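Local coordinates for UDP-glucose:anthocyanidin 3-O-glucosyltransferase (Clitoria ternatea, PDB 4REM), which is a plant glycosyltransferase with the GT-B fold, in which two Rossmann-like domains face each other across a ligand-holding cleft, at residues F10-G15 and I112-V117; G15-P20 and F134-S139; L28-P33 and H54-I59. One frame throughout, in Å; residues are numbered along the deposited sequence.

How the contacts relate
Contacts 1 and 2 form one continuous wall at the DLM site, both touching the ligand, whereas contact 3 lies at the far end of the same N-terminal sheet layer. The centres of contacts 1 and 2 are about 8 Å apart, and Gly15 belongs to both. Strands 110-114 and 131-135 are neighbours in the sheet, and a probable hydrogen bond joins Asp114 OD1 of contact 1 to His17 ND1 of contact 2 at 2.9 Å. The centre of contact 3 is about 19 Å from that of contact 1 and about 20 Å from that of contact 2. Helix 18-31 spans the gap, starting beside the ligand site and ending in contact 3, where Leu28 still reaches Ile112.

Contact 1 (F10-G15 and I112-V117). With DLM (3,5,7-trihydroxy-2-(3,4,5-trihydroxyphenyl)chromenium), chain B.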
loop_
_atom_site.group_PDB
_atom_site.type_symbol
_atom_site.label_atom_id
_atom_site.label_comp_id
_atom_site.label_asym_id
_atom_site.label_seq_id
_atom_site.Cartn_x
_atom_site.Cartn_y
_atom_site.Cartn_z
ATOM N N PHE A 10 -7.466 -8.707 -12.493
ATOM C CA PHE A 10 -7.800 -9.411 -11.260
ATOM C C PHE A 10 -7.196 -8.713 -10.040
ATOM O O PHE A 10 -6.024 -8.919 -9.714
ATOM C CB PHE A 10 -7.309 -10.860 -11.313
ATOM C CG PHE A 10 -8.064 -11.733 -12.285
ATOM C CD1 PHE A 10 -9.340 -12.184 -11.985
ATOM C CD2 PHE A 10 -7.486 -12.123 -13.485
ATOM C CE1 PHE A 10 -10.034 -12.994 -12.869
ATOM C CE2 PHE A 10 -8.172 -12.934 -14.372
ATOM C CZ PHE A 10 -9.446 -13.370 -14.064
ATOM N N PRO A 11 -7.998 -7.885 -9.354
ATOM C CA PRO A 11 -7.509 -7.234 -8.138
ATOM C C PRO A 11 -7.535 -8.185 -6.955
ATOM O O PRO A 11 -8.296 -9.152 -6.974
ATOM C CB PRO A 11 -8.539 -6.127 -7.910
ATOM C CG PRO A 11 -9.809 -6.691 -8.472
ATOM C CD PRO A 11 -9.374 -7.475 -9.688
ATOM N N PHE A 12 -6.697 -7.925 -5.957
ATOM C CA PHE A 12 -6.880 -8.525 -4.649
ATOM C C PHE A 12 -8.044 -7.746 -4.053
ATOM O O PHE A 12 -7.885 -6.591 -3.660
ATOM C CB PHE A 12 -5.615 -8.367 -3.806
ATOM C CG PHE A 12 -5.574 -9.257 -2.594
ATOM C CD1 PHE A 12 -5.837 -10.615 -2.700
ATOM C CD2 PHE A 12 -5.253 -8.736 -1.350
ATOM C CE1 PHE A 12 -5.794 -11.434 -1.585
ATOM C CE2 PHE A 12 -5.206 -9.548 -0.233
ATOM C CZ PHE A 12 -5.477 -10.899 -0.351
ATOM N N PRO A 13 -9.229 -8.374 -4.004
ATOM C CA PRO A 13 -10.503 -7.679 -3.786
ATOM C C PRO A 13 -10.685 -7.161 -2.365
ATOM O O PRO A 13 -11.706 -7.457 -1.746
ATOM C CB PRO A 13 -11.536 -8.772 -4.072
ATOM C CG PRO A 13 -10.847 -10.033 -3.677
ATOM C CD PRO A 13 -9.398 -9.839 -4.040
ATOM N N PHE A 14 -9.723 -6.394 -1.861
ATOM C CA PHE A 14 -9.800 -5.891 -0.495
ATOM C C PHE A 14 -9.181 -4.505 -0.333
ATOM O O PHE A 14 -8.047 -4.271 -0.755
ATOM C CB PHE A 14 -9.119 -6.863 0.474
ATOM C CG PHE A 14 -9.634 -8.274 0.391
ATOM C CD1 PHE A 14 -10.771 -8.655 1.087
ATOM C CD2 PHE A 14 -8.976 -9.220 -0.381
ATOM C CE1 PHE A 14 -11.243 -9.954 1.012
ATOM C CE2 PHE A 14 -9.443 -10.518 -0.459
ATOM C CZ PHE A 14 -10.578 -10.886 0.237
ATOM N N GLY A 15 -9.943 -3.600 0.282
ATOM C CA GLY A 15 -9.476 -2.285 0.701
ATOM C C GLY A 15 -8.402 -1.581 -0.108
ATOM O O GLY A 15 -8.645 -1.156 -1.234
ATOM N N ILE A 112 -3.744 -8.676 -16.276
ATOM C CA ILE A 112 -3.063 -7.929 -15.227
ATOM C C ILE A 112 -3.687 -8.337 -13.909
ATOM O O ILE A 112 -4.902 -8.249 -13.742
ATOM C CB ILE A 112 -3.215 -6.414 -15.395
ATOM C CG1 ILE A 112 -2.551 -5.948 -16.688
ATOM C CG2 ILE A 112 -2.609 -5.681 -14.207
ATOM C CD1 ILE A 112 -2.708 -4.470 -16.951
ATOM N N ALA A 113 -2.863 -8.788 -12.972
ATOM C CA ALA A 113 -3.384 -9.248 -11.694
ATOM C C ALA A 113 -2.531 -8.765 -10.538
ATOM O O ALA A 113 -1.316 -8.613 -10.673
ATOM C CB ALA A 113 -3.485 -10.761 -11.680
ATOM N N ASP A 114 -3.179 -8.517 -9.403
ATOM C CA ASP A 114 -2.466 -8.285 -8.160
ATOM C C ASP A 114 -1.637 -9.534 -7.887
ATOM O O ASP A 114 -2.115 -10.651 -8.077
ATOM C CB ASP A 114 -3.457 -8.047 -7.023
ATOM C CG ASP A 114 -2.780 -7.640 -5.727
ATOM O OD1 ASP A 114 -2.923 -6.468 -5.328
ATOM O OD2 ASP A 114 -2.111 -8.494 -5.109
ATOM N N ALA A 115 -0.393 -9.348 -7.456
ATOM C CA ALA A 115 0.531 -10.463 -7.279
ATOM C C ALA A 115 0.016 -11.524 -6.306
ATOM O O ALA A 115 0.448 -12.677 -6.355
ATOM C CB ALA A 115 1.895 -9.953 -6.842
ATOM N N PHE A 116 -0.905 -11.131 -5.430
ATOM C CA PHE A 116 -1.455 -12.046 -4.432
ATOM C C PHE A 116 -2.419 -13.062 -5.045
ATOM O O PHE A 116 -2.581 -14.164 -4.525
ATOM C CB PHE A 116 -2.150 -11.271 -3.305
ATOM C CG PHE A 116 -1.207 -10.521 -2.399
ATOM C CD1 PHE A 116 0.169 -10.628 -2.550
ATOM C CD2 PHE A 116 -1.704 -9.715 -1.385
ATOM C CE1 PHE A 116 1.032 -9.934 -1.713
ATOM C CE2 PHE A 116 -0.849 -9.025 -0.542
ATOM C CZ PHE A 116 0.519 -9.132 -0.707
ATOM N N VAL A 117 -3.062 -12.686 -6.145
ATOM C CA VAL A 117 -3.964 -13.592 -6.850
ATOM C C VAL A 117 -3.149 -14.542 -7.729
ATOM O O VAL A 117 -3.175 -14.455 -8.956
ATOM C CB VAL A 117 -4.992 -12.815 -7.699
ATOM C CG1 VAL A 117 -6.112 -13.730 -8.171
ATOM C CG2 VAL A 117 -5.572 -11.671 -6.889
HETATM O O12 DLM B . -0.865 -8.409 4.332
HETATM C C11 DLM B . -1.709 -7.550 3.673
HETATM C C14 DLM B . -3.134 -7.546 4.123
HETATM C C15 DLM B . -4.142 -6.876 3.427
HETATM C C1 DLM B . 3.225 -8.670 3.303
HETATM C C2 DLM B . 2.452 -7.770 2.578
HETATM O O21 DLM B . -6.432 -6.222 3.169
HETATM O O22 DLM B . -4.960 -9.037 6.944
HETATM C C3 DLM B . 1.005 -7.645 2.905
HETATM C C18 DLM B . -4.712 -8.331 5.804
HETATM C C19 DLM B . -3.424 -8.258 5.285
HETATM C C17 DLM B . -5.811 -7.634 5.096
HETATM O O24 DLM B . -7.088 -7.680 5.570
HETATM C C16 DLM B . -5.466 -6.886 3.863
HETATM C C10 DLM B . -1.173 -6.688 2.568
HETATM O O27 DLM B . -1.960 -5.813 1.881
HETATM C C9 DLM B . 0.173 -6.767 2.224
HETATM C C4 DLM B . 0.459 -8.490 3.993
HETATM C C5 DLM B . 1.314 -9.362 4.656
HETATM C C6 DLM B . 2.667 -9.448 4.319
HETATM O O29 DLM B . 3.464 -10.318 5.001
HETATM O O30 DLM B . 3.009 -7.019 1.588
HETATM O O HOH W 1 -5.142 -4.978 -6.536
#
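Phe10 and Ala113 make a parallel bridge between strands 6-10 and 110-114, with their CA atoms 4.4 Å apart. Two backbone hydrogen bonds define it: Phe10 N donates to Ile112 O and Asp114 N to Phe10 O, both at 163°. Phe10 O also receives a CA-H...O contact from Ala113. These strands are neighbours in the parallel sheet of the N-terminal Rossmann-like domain, their following loops reaching the ligand.

Phe12 and Phe116 meet edge-to-face, with centroids 5.2 Å apart and planes at 88°; Phe116 supplies the edge, and its CB adds a CH-pi contact 4.0 Å from the Phe12 centroid. Phe12 CG is anti to the backbone N (chi1 -165°), which sets the ring beside Phe116. Another part of the Phe116 edge meets the ligand, CE2 lying 3.7 Å from DLM C9.

Val117 CG2 sits at the Phe12 rim near its plane, and Phe10 CB meets Ala113 CB at 3.8 Å.

Asp114 OD2 accepts from Phe116 N at 2.9 Å through its anti lone pair, an Asx turn. OD1 accepts from a water that Phe12 N reaches only weakly. With OD1 also hydrogen-bonded to His17 ND1, the carboxylate is fixed at both oxygens and probably helps to orient the imidazole beside DLM.

Contact 2 (G15-P20 and F134-S139). With DLM (3,5,7-trihydroxy-2-(3,4,5-trihydroxyphenyl)chromenium), chain B.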
loop_
_atom_site.group_PDB
_atom_site.type_symbol
_atom_site.label_atom_id
_atom_site.label_comp_id
_atom_site.label_asym_id
_atom_site.label_seq_id
_atom_site.Cartn_x
_atom_site.Cartn_y
_atom_site.Cartn_z
ATOM N N GLY A 15 -9.943 -3.600 0.282
ATOM C CA GLY A 15 -9.476 -2.285 0.701
ATOM C C GLY A 15 -8.402 -1.581 -0.108
ATOM O O GLY A 15 -8.645 -1.156 -1.234
ATOM N N SER A 16 -7.210 -1.471 0.473
ATOM C CA SER A 16 -6.134 -0.662 -0.091
ATOM C C SER A 16 -5.504 -1.229 -1.365
ATOM O O SER A 16 -4.685 -0.568 -1.997
ATOM C CB SER A 16 -5.047 -0.423 0.963
ATOM O OG SER A 16 -4.492 -1.647 1.415
ATOM N N HIS A 17 -5.875 -2.449 -1.734
ATOM C CA HIS A 17 -5.364 -3.058 -2.957
ATOM C C HIS A 17 -6.184 -2.635 -4.177
ATOM O O HIS A 17 -5.720 -2.734 -5.311
ATOM C CB HIS A 17 -5.375 -4.585 -2.843
ATOM C CG HIS A 17 -4.261 -5.145 -2.016
ATOM N ND1 HIS A 17 -3.144 -5.732 -2.574
ATOM C CD2 HIS A 17 -4.096 -5.225 -0.674
ATOM C CE1 HIS A 17 -2.338 -6.142 -1.610
ATOM N NE2 HIS A 17 -2.892 -5.845 -0.449
ATOM N N LEU A 18 -7.402 -2.166 -3.932
ATOM C CA LEU A 18 -8.343 -1.859 -5.007
ATOM C C LEU A 18 -8.102 -0.526 -5.749
ATOM O O LEU A 18 -8.039 -0.519 -6.980
ATOM C CB LEU A 18 -9.792 -1.988 -4.509
ATOM C CG LEU A 18 -10.252 -3.408 -4.177
ATOM C CD1 LEU A 18 -11.369 -3.403 -3.143
ATOM C CD2 LEU A 18 -10.703 -4.115 -5.442
ATOM N N PRO A 19 -7.966 0.600 -5.018
ATOM C CA PRO A 19 -7.706 1.852 -5.745
ATOM C C PRO A 19 -6.427 1.905 -6.612
ATOM O O PRO A 19 -6.511 2.442 -7.719
ATOM C CB PRO A 19 -7.648 2.902 -4.627
ATOM C CG PRO A 19 -8.471 2.322 -3.529
ATOM C CD PRO A 19 -8.195 0.850 -3.582
ATOM N N PRO A 20 -5.277 1.378 -6.135
ATOM C CA PRO A 20 -4.082 1.540 -6.974
ATOM C C PRO A 20 -4.157 0.774 -8.295
ATOM O O PRO A 20 -3.537 1.192 -9.272
ATOM C CB PRO A 20 -2.957 0.958 -6.104
ATOM C CG PRO A 20 -3.490 0.964 -4.716
ATOM C CD PRO A 20 -4.948 0.701 -4.867
ATOM N N PHE A 134 0.887 -7.122 -10.523
ATOM C CA PHE A 134 0.854 -5.762 -9.997
ATOM C C PHE A 134 1.233 -5.766 -8.519
ATOM O O PHE A 134 0.747 -6.599 -7.751
ATOM C CB PHE A 134 -0.532 -5.146 -10.195
ATOM C CG PHE A 134 -0.672 -3.766 -9.618
ATOM C CD1 PHE A 134 0.017 -2.694 -10.167
ATOM C CD2 PHE A 134 -1.505 -3.536 -8.533
ATOM C CE1 PHE A 134 -0.115 -1.421 -9.641
ATOM C CE2 PHE A 134 -1.643 -2.266 -8.002
ATOM C CZ PHE A 134 -0.945 -1.207 -8.556
ATOM N N TRP A 135 2.097 -4.834 -8.126
ATOM C CA TRP A 135 2.628 -4.802 -6.765
ATOM C C TRP A 135 2.406 -3.456 -6.073
ATOM O O TRP A 135 3.213 -2.535 -6.217
ATOM C CB TRP A 135 4.116 -5.145 -6.783
ATOM C CG TRP A 135 4.693 -5.395 -5.433
ATOM C CD1 TRP A 135 5.393 -4.512 -4.665
ATOM C CD2 TRP A 135 4.622 -6.609 -4.685
ATOM N NE1 TRP A 135 5.762 -5.103 -3.484
ATOM C CE2 TRP A 135 5.302 -6.401 -3.473
ATOM C CE3 TRP A 135 4.052 -7.866 -4.922
ATOM C CZ2 TRP A 135 5.428 -7.392 -2.499
ATOM C CZ3 TRP A 135 4.176 -8.849 -3.958
ATOM C CH2 TRP A 135 4.855 -8.607 -2.762
ATOM N N PRO A 136 1.304 -3.346 -5.313
ATOM C CA PRO A 136 0.946 -2.126 -4.585
ATOM C C PRO A 136 1.479 -2.119 -3.153
ATOM O O PRO A 136 1.143 -1.221 -2.382
ATOM C CB PRO A 136 -0.579 -2.196 -4.558
ATOM C CG PRO A 136 -0.854 -3.664 -4.441
ATOM C CD PRO A 136 0.235 -4.360 -5.230
ATOM N N ASN A 137 2.293 -3.109 -2.802
ATOM C CA ASN A 137 2.835 -3.202 -1.454
ATOM C C ASN A 137 4.153 -2.442 -1.338
ATOM O O ASN A 137 4.537 -1.725 -2.262
ATOM C CB ASN A 137 3.030 -4.666 -1.068
ATOM C CG ASN A 137 1.823 -5.522 -1.408
ATOM O OD1 ASN A 137 1.912 -6.454 -2.208
ATOM N ND2 ASN A 137 0.684 -5.204 -0.805
ATOM N N VAL A 138 4.836 -2.585 -0.205
ATOM C CA VAL A 138 6.171 -2.007 -0.051
ATOM C C VAL A 138 7.092 -2.643 -1.089
ATOM O O VAL A 138 7.244 -3.862 -1.123
ATOM C CB VAL A 138 6.740 -2.228 1.371
ATOM C CG1 VAL A 138 8.157 -1.684 1.473
ATOM C CG2 VAL A 138 5.851 -1.563 2.404
ATOM N N SER A 139 7.681 -1.814 -1.945
ATOM C CA SER A 139 8.489 -2.299 -3.062
ATOM C C SER A 139 9.693 -3.119 -2.609
ATOM O O SER A 139 9.958 -4.197 -3.143
ATOM C CB SER A 139 8.948 -1.130 -3.934
ATOM O OG SER A 139 9.608 -0.146 -3.160
HETATM O O12 DLM B . -0.865 -8.409 4.332
HETATM C C11 DLM B . -1.709 -7.550 3.673
HETATM C C14 DLM B . -3.134 -7.546 4.123
HETATM C C15 DLM B . -4.142 -6.876 3.427
HETATM C C1 DLM B . 3.225 -8.670 3.303
HETATM C C2 DLM B . 2.452 -7.770 2.578
HETATM O O21 DLM B . -6.432 -6.222 3.169
HETATM O O22 DLM B . -4.960 -9.037 6.944
HETATM C C3 DLM B . 1.005 -7.645 2.905
HETATM C C18 DLM B . -4.712 -8.331 5.804
HETATM C C19 DLM B . -3.424 -8.258 5.285
HETATM C C17 DLM B . -5.811 -7.634 5.096
HETATM O O24 DLM B . -7.088 -7.680 5.570
HETATM C C16 DLM B . -5.466 -6.886 3.863
HETATM C C10 DLM B . -1.173 -6.688 2.568
HETATM O O27 DLM B . -1.960 -5.813 1.881
HETATM C C9 DLM B . 0.173 -6.767 2.224
HETATM C C4 DLM B . 0.459 -8.490 3.993
HETATM C C5 DLM B . 1.314 -9.362 4.656
HETATM C C6 DLM B . 2.667 -9.448 4.319
HETATM O O29 DLM B . 3.464 -10.318 5.001
HETATM O O30 DLM B . 3.009 -7.019 1.588
#
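His17 and Asn137 approach each other beside DLM, His17 CE1 lying 3.3 Å from Asn137 ND2 with the imidazole and amide planes 63° apart. His17 NE2 is hydrogen-bonded to DLM O27 at 2.5 Å, the ligand oxygen lying near the imidazole plane; either atom could be the donor. Asn137 meets the ligand by packing, with ND2 3.4 Å from DLM C9. Pro136 comes across the histidine at about a right angle, its CG 3.6 Å from His17 ND1.

His17 CG is anti to the carbonyl carbon (chi1 -77°), which carries the ring toward segment 134-139. His17 ND1 is hydrogen-bonded to Asp114, so the imidazole is fixed at both nitrogens.

Both segments belong to the N-terminal Rossmann-like half of the GT-B fold: the start of helix 18-31 and the turn leaving strand 131-135 lie at the C-terminal edge of the parallel sheet, the usual place for a binding site.

Behind these residues, Pro20 CB meets the edge of the Phe134 ring, 3.8 Å from Phe134 CZ. Asn137 OD1 stands 3.4 Å above the centre of one Trp135 ring face. Trp135 NE1 in turn donates to Val138 O almost straight, at 175°. Farther out, Val138 N is hydrogen-bonded to Asp367.

Contact 3 (L28-P33 and H54-I59); sequences LAHIAP and HIPNNI
The Asn58 amide faces the end of helix 18-31, with Pro33 CA over one side of its plane, 3.4 Å from Asn58 ND2. Ala29 CB is displaced to the other side, but lies mostly beyond the outer end of the amide, at similar distances from its two terminal atoms: 3.5 Å from Asn58 OD1 and 3.4 Å from Asn58 ND2. The second flat group, the His30 ring, meets Pro56 obliquely, His30 CE1 being 4.0 Å from Pro56 CG while the two side chains cross at about a right angle.

Asn58 ND2 donates to Ala29 O at 3.2 Å, bent to 142°, with the acceptor 26° out of the amide plane. The same nitrogen is also hydrogen-bonded to Thr35 O, so two backbone carbonyls, one in the last turn of the helix and one just before the next strand, fix the amide. Asn58 CG lies between the backbone N and the carbonyl carbon (chi1 65°), which turns the amide toward the helix end. A type I turn from Pro56 to Ile59, with Ile59 N bonded to Pro56 O, presents the asparagine from the loop.

Next to the amide, Ile59 CG1 packs on Ala29 CB at 3.7 Å, a buried apolar contact. His30 and Pro33, by comparison, lie on the exposed side.

Phe37 of strand 36-42 packs against both segments, touching Ala29, Asn58 and Ile59. Ile59 begins strand 59-64, at one edge of the parallel sheet, and also packs on Val25 and Leu26 of helix 18-31, whereas Leu28 of that helix meets the C-terminal helix 431-445.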
loop_
_atom_site.group_PDB
_atom_site.type_symbol
_atom_site.label_atom_id
_atom_site.label_comp_id
_atom_site.label_asym_id
_atom_site.label_seq_id
_atom_site.Cartn_x
_atom_site.Cartn_y
_atom_site.Cartn_z
ATOM N N LEU A 28 -4.247 3.190 -18.453
ATOM C CA LEU A 28 -4.122 2.308 -19.607
ATOM C C LEU A 28 -5.318 2.436 -20.552
ATOM O O LEU A 28 -5.163 2.382 -21.769
ATOM C CB LEU A 28 -3.953 0.855 -19.153
ATOM C CG LEU A 28 -2.646 0.507 -18.449
ATOM C CD1 LEU A 28 -2.655 -0.934 -17.977
ATOM C CD2 LEU A 28 -1.459 0.757 -19.358
ATOM N N ALA A 29 -6.506 2.613 -19.985
ATOM C CA ALA A 29 -7.726 2.736 -20.777
ATOM C C ALA A 29 -7.799 4.074 -21.512
ATOM O O ALA A 29 -8.332 4.155 -22.619
ATOM C CB ALA A 29 -8.945 2.545 -19.899
ATOM N N HIS A 30 -7.276 5.122 -20.881
ATOM C CA HIS A 30 -7.237 6.447 -21.488
ATOM C C HIS A 30 -6.328 6.472 -22.718
ATOM O O HIS A 30 -6.645 7.107 -23.723
ATOM C CB HIS A 30 -6.758 7.490 -20.470
ATOM C CG HIS A 30 -7.770 7.831 -19.420
ATOM N ND1 HIS A 30 -9.115 7.570 -19.565
ATOM C CD2 HIS A 30 -7.628 8.415 -18.206
ATOM C CE1 HIS A 30 -9.758 7.978 -18.485
ATOM N NE2 HIS A 30 -8.879 8.495 -17.646
ATOM N N ILE A 31 -5.195 5.781 -22.625
ATOM C CA ILE A 31 -4.196 5.784 -23.688
ATOM C C ILE A 31 -4.453 4.677 -24.713
ATOM O O ILE A 31 -3.902 4.696 -25.813
ATOM C CB ILE A 31 -2.758 5.673 -23.110
ATOM C CG1 ILE A 31 -1.739 6.307 -24.060
ATOM C CG2 ILE A 31 -2.402 4.227 -22.796
ATOM C CD1 ILE A 31 -0.335 6.337 -23.505
ATOM N N ALA A 32 -5.299 3.721 -24.343
ATOM C CA ALA A 32 -5.737 2.682 -25.272
ATOM C C ALA A 32 -7.250 2.477 -25.204
ATOM O O ALA A 32 -7.715 1.433 -24.743
ATOM C CB ALA A 32 -5.014 1.375 -24.990
ATOM N N PRO A 33 -8.023 3.468 -25.681
ATOM C CA PRO A 33 -9.488 3.417 -25.616
ATOM C C PRO A 33 -10.071 2.439 -26.632
ATOM O O PRO A 33 -11.277 2.196 -26.640
ATOM C CB PRO A 33 -9.893 4.848 -25.972
ATOM C CG PRO A 33 -8.804 5.324 -26.868
ATOM C CD PRO A 33 -7.543 4.690 -26.353
ATOM N N HIS A 54 -17.970 7.458 -12.186
ATOM C CA HIS A 54 -18.044 7.303 -13.634
ATOM C C HIS A 54 -16.752 6.700 -14.191
ATOM O O HIS A 54 -15.667 7.241 -13.982
ATOM C CB HIS A 54 -18.318 8.664 -14.284
ATOM C CG HIS A 54 -18.206 8.661 -15.777
ATOM N ND1 HIS A 54 -19.301 8.514 -16.606
ATOM C CD2 HIS A 54 -17.135 8.796 -16.592
ATOM C CE1 HIS A 54 -18.904 8.554 -17.865
ATOM N NE2 HIS A 54 -17.594 8.722 -17.886
ATOM N N ILE A 55 -16.872 5.579 -14.898
ATOM C CA ILE A 55 -15.713 4.948 -15.522
ATOM C C ILE A 55 -15.812 4.982 -17.047
ATOM O O ILE A 55 -16.912 4.945 -17.602
ATOM C CB ILE A 55 -15.513 3.484 -15.041
ATOM C CG1 ILE A 55 -16.649 2.581 -15.523
ATOM C CG2 ILE A 55 -15.390 3.425 -13.525
ATOM C CD1 ILE A 55 -16.467 1.123 -15.147
ATOM N N PRO A 56 -14.657 5.077 -17.729
ATOM C CA PRO A 56 -14.565 4.998 -19.191
ATOM C C PRO A 56 -15.290 3.771 -19.743
ATOM O O PRO A 56 -15.392 2.760 -19.049
ATOM C CB PRO A 56 -13.055 4.872 -19.449
ATOM C CG PRO A 56 -12.379 4.930 -18.088
ATOM C CD PRO A 56 -13.376 5.484 -17.130
ATOM N N ASN A 57 -15.775 3.861 -20.978
ATOM C CA ASN A 57 -16.607 2.808 -21.553
ATOM C C ASN A 57 -15.843 1.547 -21.957
ATOM O O ASN A 57 -16.444 0.487 -22.127
ATOM C CB ASN A 57 -17.408 3.346 -22.744
ATOM C CG ASN A 57 -18.906 3.113 -22.594
ATOM O OD1 ASN A 57 -19.597 3.871 -21.912
ATOM N ND2 ASN A 57 -19.412 2.062 -23.235
ATOM N N ASN A 58 -14.527 1.659 -22.108
ATOM C CA ASN A 58 -13.714 0.499 -22.459
ATOM C C ASN A 58 -13.266 -0.298 -21.229
ATOM O O ASN A 58 -12.499 -1.256 -21.342
ATOM C CB ASN A 58 -12.520 0.896 -23.337
ATOM C CG ASN A 58 -11.527 1.785 -22.616
ATOM O OD1 ASN A 58 -11.908 2.663 -21.844
ATOM N ND2 ASN A 58 -10.244 1.560 -22.865
ATOM N N ILE A 59 -13.747 0.113 -20.057
ATOM C CA ILE A 59 -13.580 -0.670 -18.838
ATOM C C ILE A 59 -14.929 -1.235 -18.408
ATOM O O ILE A 59 -15.856 -0.480 -18.114
ATOM C CB ILE A 59 -13.017 0.171 -17.677
ATOM C CG1 ILE A 59 -11.666 0.776 -18.043
ATOM C CG2 ILE A 59 -12.887 -0.677 -16.419
ATOM C CD1 ILE A 59 -11.114 1.695 -16.972
#